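Local coordinates for protein 2-hydroxyisobutyryl-CoA synthetase (Aquincola tertiaricarbonis, PDB 6HDX) that belongs to the AMP-binding enzymes of the ANL clan, pairing a large nucleotide-holding domain with a smaller C-terminal domain, at residues Gly220-Ala225 against Ser250-Ala255; Leu244-Phe249 against Lys271-Gly276. All blocks are in the same frame, centred on the assembly; numbering follows the deposited sequence.

Overall arrangement
Contacts 1 and 2, centres about 9 Å apart, lie side by side in one AMP-binding domain and illustrate how a parallel sheet builds a binding site where strands give way to loops. Both are buried. Contact 2 is the regular part: strands 246-249 and 271-274 pair through backbone hydrogen bonds, with mostly apolar side chains on the two faces. Contact 1 begins where strand 246-249 ends, and there a carboxylate gripped by a serine, and one proline, Pro222, replace the repeating pattern as the loop meets the start of helix 222-234. Phe249 belongs to contact 2 but also packs on Ala225 of contact 1. Both contacts reach 8LH, contact 1 through its loop and contact 2 through the end of its edge strand.

Contact 1: residues Gly220-Ala225 against Ser250-Ala255; sequences GTPSYA and SGEPGA. With 8LH ([[(2~{R},3~{S},4~{R},5~{R})-5-(6-aminopurin-9-yl)-3,4-bis(oxidanyl)oxolan-2-yl]methoxy-oxidanyl-phosphoryl] (2~{R})-2-methyl-3-oxidanyl-propanoate), chain B; HIU ((2R)-3-hydroxy-2-methylpropanoic acid), chain C.
Two bonds from Ser223 grip one carboxylate oxygen of Glu252. Ser223 OG reaches Glu252 OE2 at 2.7 Å on its syn lone pair, while Ser223 N meets Glu252 OE2 at 3.1 Å, nearly along the C-O axis. The setting is a strand-to-helix turn in the AMP-binding domain: Thr221 is the N-cap of helix 222-234, with its OG1 accepting from Tyr224 N at 3.1 Å. The C-terminal domain joins in, as Phe465 O bonds Thr221 OG1 and Ala467 N bonds Glu252 OE1, fixing the carboxylate from both oxygens. With CG set between the backbone N and carbonyl carbon (chi1 52°), the otherwise extended Glu252 chain runs past Pro222 in the opposite direction, and Glu252 CG lies 3.7 Å from Pro222 CD. Farther round, the proline ring settles over side-chain-less Gly254, Pro222 CG being 4.0 Å from Gly254 CA. A weak bond from Ser250 N to Gly220 O closes the other end. The loop's remaining side meets ligands that overlap and cannot be present together: 8LH O1 and HIU O3 are alternative neighbours of Ser250 OG, which also bonds Tyr219 OH, and Pro253 CG touches 8LH C14 at 3.8 Å.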
loop_
_atom_site.group_PDB
_atom_site.type_symbol
_atom_site.label_atom_id
_atom_site.label_comp_id
_atom_site.label_asym_id
_atom_site.label_seq_id
_atom_site.Cartn_x
_atom_site.Cartn_y
_atom_site.Cartn_z
ATOM N N GLY A 220 0.846 10.261 -8.348
ATOM C CA GLY A 220 1.736 9.181 -8.753
ATOM C C GLY A 220 2.980 9.721 -9.425
ATOM O O GLY A 220 3.373 10.863 -9.171
ATOM N N THR A 221 3.566 8.932 -10.339
ATOM C CA THR A 221 4.726 9.379 -11.130
ATOM C C THR A 221 4.230 9.928 -12.462
ATOM O O THR A 221 3.157 9.499 -12.927
ATOM C CB THR A 221 5.783 8.256 -11.341
ATOM O OG1 THR A 221 5.232 7.199 -12.126
ATOM C CG2 THR A 221 6.391 7.734 -10.023
ATOM N N PRO A 222 4.966 10.891 -13.095
ATOM C CA PRO A 222 4.535 11.381 -14.424
ATOM C C PRO A 222 4.466 10.252 -15.474
ATOM O O PRO A 222 3.591 10.267 -16.338
ATOM C CB PRO A 222 5.585 12.440 -14.771
ATOM C CG PRO A 222 6.318 12.743 -13.491
ATOM C CD PRO A 222 6.250 11.506 -12.678
ATOM N N SER A 223 5.359 9.246 -15.367
ATOM C CA SER A 223 5.403 8.060 -16.236
ATOM C C SER A 223 4.128 7.248 -16.079
ATOM O O SER A 223 3.557 6.824 -17.087
ATOM C CB SER A 223 6.608 7.178 -15.902
ATOM O OG SER A 223 7.779 7.804 -16.378
ATOM N N TYR A 224 3.678 7.029 -14.833
ATOM C CA TYR A 224 2.432 6.303 -14.618
ATOM C C TYR A 224 1.231 7.014 -15.219
ATOM O O TYR A 224 0.419 6.357 -15.854
ATOM C CB TYR A 224 2.178 5.940 -13.155
ATOM C CG TYR A 224 1.040 4.946 -13.011
ATOM C CD1 TYR A 224 0.811 3.965 -13.980
ATOM C CD2 TYR A 224 0.208 4.971 -11.904
ATOM C CE1 TYR A 224 -0.198 3.017 -13.825
ATOM C CE2 TYR A 224 -0.817 4.040 -11.750
ATOM C CZ TYR A 224 -1.013 3.065 -12.707
ATOM O OH TYR A 224 -2.023 2.159 -12.536
ATOM N N ALA A 225 1.128 8.336 -15.071
ATOM C CA ALA A 225 0.020 9.087 -15.681
ATOM C C ALA A 225 -0.063 8.863 -17.219
ATOM O O ALA A 225 -1.158 8.670 -17.737
ATOM C CB ALA A 225 0.152 10.562 -15.367
ATOM N N SER A 250 5.526 13.186 -8.190
ATOM C CA SER A 250 6.874 13.178 -7.617
ATOM C C SER A 250 7.565 11.863 -8.000
ATOM O O SER A 250 6.905 10.935 -8.498
ATOM C CB SER A 250 6.825 13.369 -6.100
ATOM O OG SER A 250 6.466 12.188 -5.405
ATOM N N GLY A 251 8.884 11.800 -7.778
ATOM C CA GLY A 251 9.660 10.585 -7.964
ATOM C C GLY A 251 10.685 10.627 -9.063
ATOM O O GLY A 251 11.632 9.851 -9.036
ATOM N N GLU A 252 10.491 11.516 -10.054
ATOM C CA GLU A 252 11.342 11.636 -11.230
ATOM C C GLU A 252 10.960 12.912 -11.977
ATOM O O GLU A 252 9.854 13.437 -11.752
ATOM C CB GLU A 252 11.117 10.417 -12.171
ATOM C CG GLU A 252 9.650 10.160 -12.522
ATOM C CD GLU A 252 9.373 9.157 -13.618
ATOM O OE1 GLU A 252 10.294 8.398 -13.987
ATOM O OE2 GLU A 252 8.225 9.122 -14.108
ATOM N N PRO A 253 11.797 13.377 -12.941
ATOM C CA PRO A 253 11.398 14.541 -13.753
ATOM C C PRO A 253 10.209 14.176 -14.654
ATOM O O PRO A 253 9.926 12.988 -14.867
ATOM C CB PRO A 253 12.659 14.855 -14.572
ATOM C CG PRO A 253 13.770 14.082 -13.928
ATOM C CD PRO A 253 13.118 12.865 -13.373
ATOM N N GLY A 254 9.511 15.194 -15.150
ATOM C CA GLY A 254 8.373 14.984 -16.034
ATOM C C GLY A 254 7.329 16.064 -15.899
ATOM O O GLY A 254 6.925 16.645 -16.903
ATOM N N ALA A 255 6.928 16.372 -14.651
ATOM C CA ALA A 255 5.897 17.365 -14.341
ATOM C C ALA A 255 6.308 18.807 -14.672
ATOM O O ALA A 255 5.440 19.663 -14.830
ATOM C CB ALA A 255 5.428 17.225 -12.899
HETATM C C1 8LH B . 12.649 14.076 -8.833
HETATM C C2 8LH B . 11.477 14.602 -8.438
HETATM C C3 8LH B . 10.941 15.622 -9.158
HETATM C C4 8LH B . 11.994 12.980 -7.088
HETATM N N1 8LH B . 11.582 16.161 -10.204
HETATM N N2 8LH B . 13.292 14.535 -9.931
HETATM O O1 8LH B . 8.664 10.841 -4.473
HETATM C C5 8LH B . 9.412 11.714 -3.658
HETATM C C6 8LH B . 10.386 10.853 -2.840
HETATM C C7 8LH B . 9.644 9.875 -1.909
HETATM C C8 8LH B . 11.377 10.091 -3.754
HETATM O O2 8LH B . 11.138 9.880 -4.946
HETATM O O3 8LH B . 12.524 9.706 -3.124
HETATM P P1 8LH B . 13.574 8.725 -3.788
HETATM O O4 8LH B . 12.676 7.510 -4.210
HETATM O O5 8LH B . 14.703 8.393 -2.915
HETATM O O6 8LH B . 14.140 9.478 -5.080
HETATM C C9 8LH B . 14.657 10.800 -4.942
HETATM C C10 8LH B . 15.221 11.205 -6.278
HETATM O O7 8LH B . 14.169 11.086 -7.273
HETATM C C11 8LH B . 15.560 12.643 -6.231
HETATM O O8 8LH B . 16.879 12.834 -5.685
HETATM C C12 8LH B . 15.481 13.004 -7.735
HETATM O O9 8LH B . 16.648 12.490 -8.506
HETATM C C13 8LH B . 14.230 12.248 -8.144
HETATM N N3 8LH B . 12.964 13.077 -8.003
HETATM N N4 8LH B . 11.077 13.905 -7.365
HETATM C C14 8LH B . 12.790 15.614 -10.640
HETATM N N5 8LH B . 9.756 16.110 -8.809
HETATM O O1 HIU C . 10.506 12.991 -3.848
HETATM C C1 HIU C . 10.530 11.630 -3.843
HETATM O O2 HIU C . 10.952 10.964 -4.787
HETATM C C2 HIU C . 9.826 10.980 -2.622
HETATM C C3 HIU C . 10.247 9.531 -2.309
HETATM C C4 HIU C . 8.357 10.959 -2.942
HETATM O O3 HIU C . 8.173 10.546 -4.284
#

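Contact 2: residues Leu244-Phe249 against Lys271-Gly276; sequences LKCLFF and KVYDCG. With 8LH ([[(2~{R},3~{S},4~{R},5~{R})-5-(6-aminopurin-9-yl)-3,4-bis(oxidanyl)oxolan-2-yl]methoxy-oxidanyl-phosphoryl] (2~{R})-2-methyl-3-oxidanyl-propanoate), chain B.
Lys245 O starts the pairing by accepting from Lys271 N at 3.1 Å. From there strands 246-249 and 271-274 run parallel, their directions 20° apart, as the two strands of a beta-alpha-beta unit. Cys246 turns its side chain to the face that also carries Tyr273. Its SG, placed between the backbone N and carbonyl carbon (chi1 86°), lies at the edge of that ring and in its plane, a sulfur-aromatic contact 5.0 Å from the centroid of Tyr273, while Cys246 CB touches Tyr273 CE2 at 3.5 Å. Farther out on this ring, Tyr273 OH takes a bond from Lys271 NZ, which also bonds Glu291 O, and shares another with a water. Leu247 bonds through both backbone groups, its N to Lys271 O and its O to Tyr273 N at 2.9 Å. Phe248 rests its CB on Tyr273 CB, and its ring swings away until Cys275 SG stands at its edge. Phe249 lies on the face shared with Val272; its ring reaches obliquely across toward strand 271-274, bringing Phe249 CE2 to 3.7 Å from Val272 CG1, as its N bonds Tyr273 O. Its carbonyl then receives Cys275 N, carrying the pairing past the strand. Here the adenine amine is held twice, 8LH N5 donating to Asp274 OD1 at 3.0 Å and to Cys275 O at 2.8 Å; Ser256 OG binds the carboxylate's other oxygen. Helix 258-268 makes the crossover, packing Ile264 on Phe249 and Val272, while strand 217-220 flanks 246-249 and leaves 271-274 outermost in the chain's parallel sheet.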
loop_
_atom_site.group_PDB
_atom_site.type_symbol
_atom_site.label_atom_id
_atom_site.label_comp_id
_atom_site.label_asym_id
_atom_site.label_seq_id
_atom_site.Cartn_x
_atom_site.Cartn_y
_atom_site.Cartn_z
ATOM N N LEU A 244 -11.041 14.884 -13.258
ATOM C CA LEU A 244 -9.824 15.402 -12.621
ATOM C C LEU A 244 -9.636 16.892 -12.783
ATOM O O LEU A 244 -9.730 17.419 -13.904
ATOM C CB LEU A 244 -8.562 14.666 -13.136
ATOM C CG LEU A 244 -8.368 13.217 -12.680
ATOM C CD1 LEU A 244 -7.448 12.463 -13.640
ATOM C CD2 LEU A 244 -7.854 13.137 -11.224
ATOM N N LYS A 245 -9.350 17.576 -11.667
ATOM C CA LYS A 245 -9.039 19.012 -11.704
ATOM C C LYS A 245 -7.509 19.119 -11.763
ATOM O O LYS A 245 -6.955 20.077 -12.302
ATOM C CB LYS A 245 -9.590 19.739 -10.464
ATOM C CG LYS A 245 -11.108 19.559 -10.229
ATOM C CD LYS A 245 -11.984 20.335 -11.235
ATOM C CE LYS A 245 -13.422 19.857 -11.273
ATOM N NZ LYS A 245 -13.610 18.704 -12.200
ATOM N N CYS A 246 -6.824 18.135 -11.161
ATOM C CA CYS A 246 -5.371 18.128 -11.176
ATOM C C CYS A 246 -4.781 16.767 -10.958
ATOM O O CYS A 246 -5.427 15.862 -10.432
ATOM C CB CYS A 246 -4.795 19.148 -10.195
ATOM S SG CYS A 246 -4.614 18.539 -8.504
ATOM N N LEU A 247 -3.511 16.656 -11.348
ATOM C CA LEU A 247 -2.646 15.499 -11.134
ATOM C C LEU A 247 -1.372 16.091 -10.544
ATOM O O LEU A 247 -0.900 17.108 -11.036
ATOM C CB LEU A 247 -2.343 14.743 -12.447
ATOM C CG LEU A 247 -3.536 14.163 -13.222
ATOM C CD1 LEU A 247 -4.039 15.165 -14.288
ATOM C CD2 LEU A 247 -3.161 12.838 -13.908
ATOM N N PHE A 248 -0.873 15.523 -9.448
ATOM C CA PHE A 248 0.351 16.013 -8.817
ATOM C C PHE A 248 1.320 14.867 -8.700
ATOM O O PHE A 248 0.929 13.776 -8.325
ATOM C CB PHE A 248 0.078 16.763 -7.504
ATOM C CG PHE A 248 -0.404 15.982 -6.304
ATOM C CD1 PHE A 248 -1.723 15.523 -6.232
ATOM C CD2 PHE A 248 0.416 15.816 -5.187
ATOM C CE1 PHE A 248 -2.179 14.840 -5.098
ATOM C CE2 PHE A 248 -0.057 15.164 -4.040
ATOM C CZ PHE A 248 -1.347 14.672 -4.008
ATOM N N PHE A 249 2.541 15.075 -9.149
ATOM C CA PHE A 249 3.539 14.013 -9.246
ATOM C C PHE A 249 4.833 14.289 -8.521
ATOM O O PHE A 249 5.260 15.446 -8.392
ATOM C CB PHE A 249 3.906 13.777 -10.744
ATOM C CG PHE A 249 2.757 13.625 -11.710
ATOM C CD1 PHE A 249 1.859 12.566 -11.589
ATOM C CD2 PHE A 249 2.596 14.516 -12.770
ATOM C CE1 PHE A 249 0.788 12.440 -12.467
ATOM C CE2 PHE A 249 1.538 14.371 -13.670
ATOM C CZ PHE A 249 0.648 13.330 -13.516
ATOM N N LYS A 271 -4.947 20.128 -14.684
ATOM C CA LYS A 271 -3.675 20.761 -14.357
ATOM C C LYS A 271 -2.684 19.801 -13.746
ATOM O O LYS A 271 -3.079 18.890 -13.029
ATOM C CB LYS A 271 -3.882 21.977 -13.458
ATOM C CG LYS A 271 -4.411 23.162 -14.243
ATOM C CD LYS A 271 -4.609 24.359 -13.367
ATOM C CE LYS A 271 -3.342 25.136 -13.147
ATOM N NZ LYS A 271 -3.573 26.180 -12.134
ATOM N N VAL A 272 -1.396 19.981 -14.073
ATOM C CA VAL A 272 -0.303 19.141 -13.574
ATOM C C VAL A 272 0.547 19.957 -12.608
ATOM O O VAL A 272 0.928 21.083 -12.922
ATOM C CB VAL A 272 0.532 18.521 -14.752
ATOM C CG1 VAL A 272 1.880 17.984 -14.276
ATOM C CG2 VAL A 272 -0.255 17.432 -15.482
ATOM N N TYR A 273 0.838 19.393 -11.439
ATOM C CA TYR A 273 1.701 20.028 -10.449
ATOM C C TYR A 273 2.911 19.166 -10.189
ATOM O O TYR A 273 2.779 17.945 -10.091
ATOM C CB TYR A 273 0.949 20.342 -9.136
ATOM C CG TYR A 273 -0.211 21.282 -9.365
ATOM C CD1 TYR A 273 -0.008 22.547 -9.913
ATOM C CD2 TYR A 273 -1.521 20.868 -9.150
ATOM C CE1 TYR A 273 -1.079 23.396 -10.192
ATOM C CE2 TYR A 273 -2.599 21.712 -9.419
ATOM C CZ TYR A 273 -2.372 22.979 -9.928
ATOM O OH TYR A 273 -3.427 23.817 -10.185
ATOM N N ASP A 274 4.089 19.810 -10.094
ATOM C CA ASP A 274 5.364 19.166 -9.763
ATOM C C ASP A 274 5.621 19.342 -8.256
ATOM O O ASP A 274 5.307 20.398 -7.692
ATOM C CB ASP A 274 6.502 19.791 -10.588
ATOM C CG ASP A 274 7.810 19.023 -10.695
ATOM O OD1 ASP A 274 7.830 17.812 -10.360
ATOM O OD2 ASP A 274 8.802 19.616 -11.151
ATOM N N CYS A 275 6.118 18.265 -7.600
ATOM C CA CYS A 275 6.521 18.238 -6.185
ATOM C C CYS A 275 7.571 17.147 -5.983
ATOM O O CYS A 275 7.756 16.307 -6.865
ATOM C CB CYS A 275 5.330 18.081 -5.228
ATOM S SG CYS A 275 4.557 16.440 -5.236
ATOM N N GLY A 276 8.243 17.155 -4.834
ATOM C CA GLY A 276 9.176 16.092 -4.519
ATOM C C GLY A 276 10.652 16.392 -4.468
ATOM O O GLY A 276 11.275 16.714 -5.480
HETATM C C1 8LH B . 12.649 14.076 -8.833
HETATM C C2 8LH B . 11.477 14.602 -8.438
HETATM C C3 8LH B . 10.941 15.622 -9.158
HETATM C C4 8LH B . 11.994 12.980 -7.088
HETATM N N1 8LH B . 11.582 16.161 -10.204
HETATM N N2 8LH B . 13.292 14.535 -9.931
HETATM O O1 8LH B . 8.664 10.841 -4.473
HETATM C C5 8LH B . 9.412 11.714 -3.658
HETATM C C6 8LH B . 10.386 10.853 -2.840
HETATM C C7 8LH B . 9.644 9.875 -1.909
HETATM C C8 8LH B . 11.377 10.091 -3.754
HETATM O O2 8LH B . 11.138 9.880 -4.946
HETATM O O3 8LH B . 12.524 9.706 -3.124
HETATM P P1 8LH B . 13.574 8.725 -3.788
HETATM O O4 8LH B . 12.676 7.510 -4.210
HETATM O O5 8LH B . 14.703 8.393 -2.915
HETATM O O6 8LH B . 14.140 9.478 -5.080
HETATM C C9 8LH B . 14.657 10.800 -4.942
HETATM C C10 8LH B . 15.221 11.205 -6.278
HETATM O O7 8LH B . 14.169 11.086 -7.273
HETATM C C11 8LH B . 15.560 12.643 -6.231
HETATM O O8 8LH B . 16.879 12.834 -5.685
HETATM C C12 8LH B . 15.481 13.004 -7.735
HETATM O O9 8LH B . 16.648 12.490 -8.506
HETATM C C13 8LH B . 14.230 12.248 -8.144
HETATM N N3 8LH B . 12.964 13.077 -8.003
HETATM N N4 8LH B . 11.077 13.905 -7.365
HETATM C C14 8LH B . 12.790 15.614 -10.640
HETATM N N5 8LH B . 9.756 16.110 -8.809
HETATM O O HOH W 1 -5.903 22.588 -10.288
#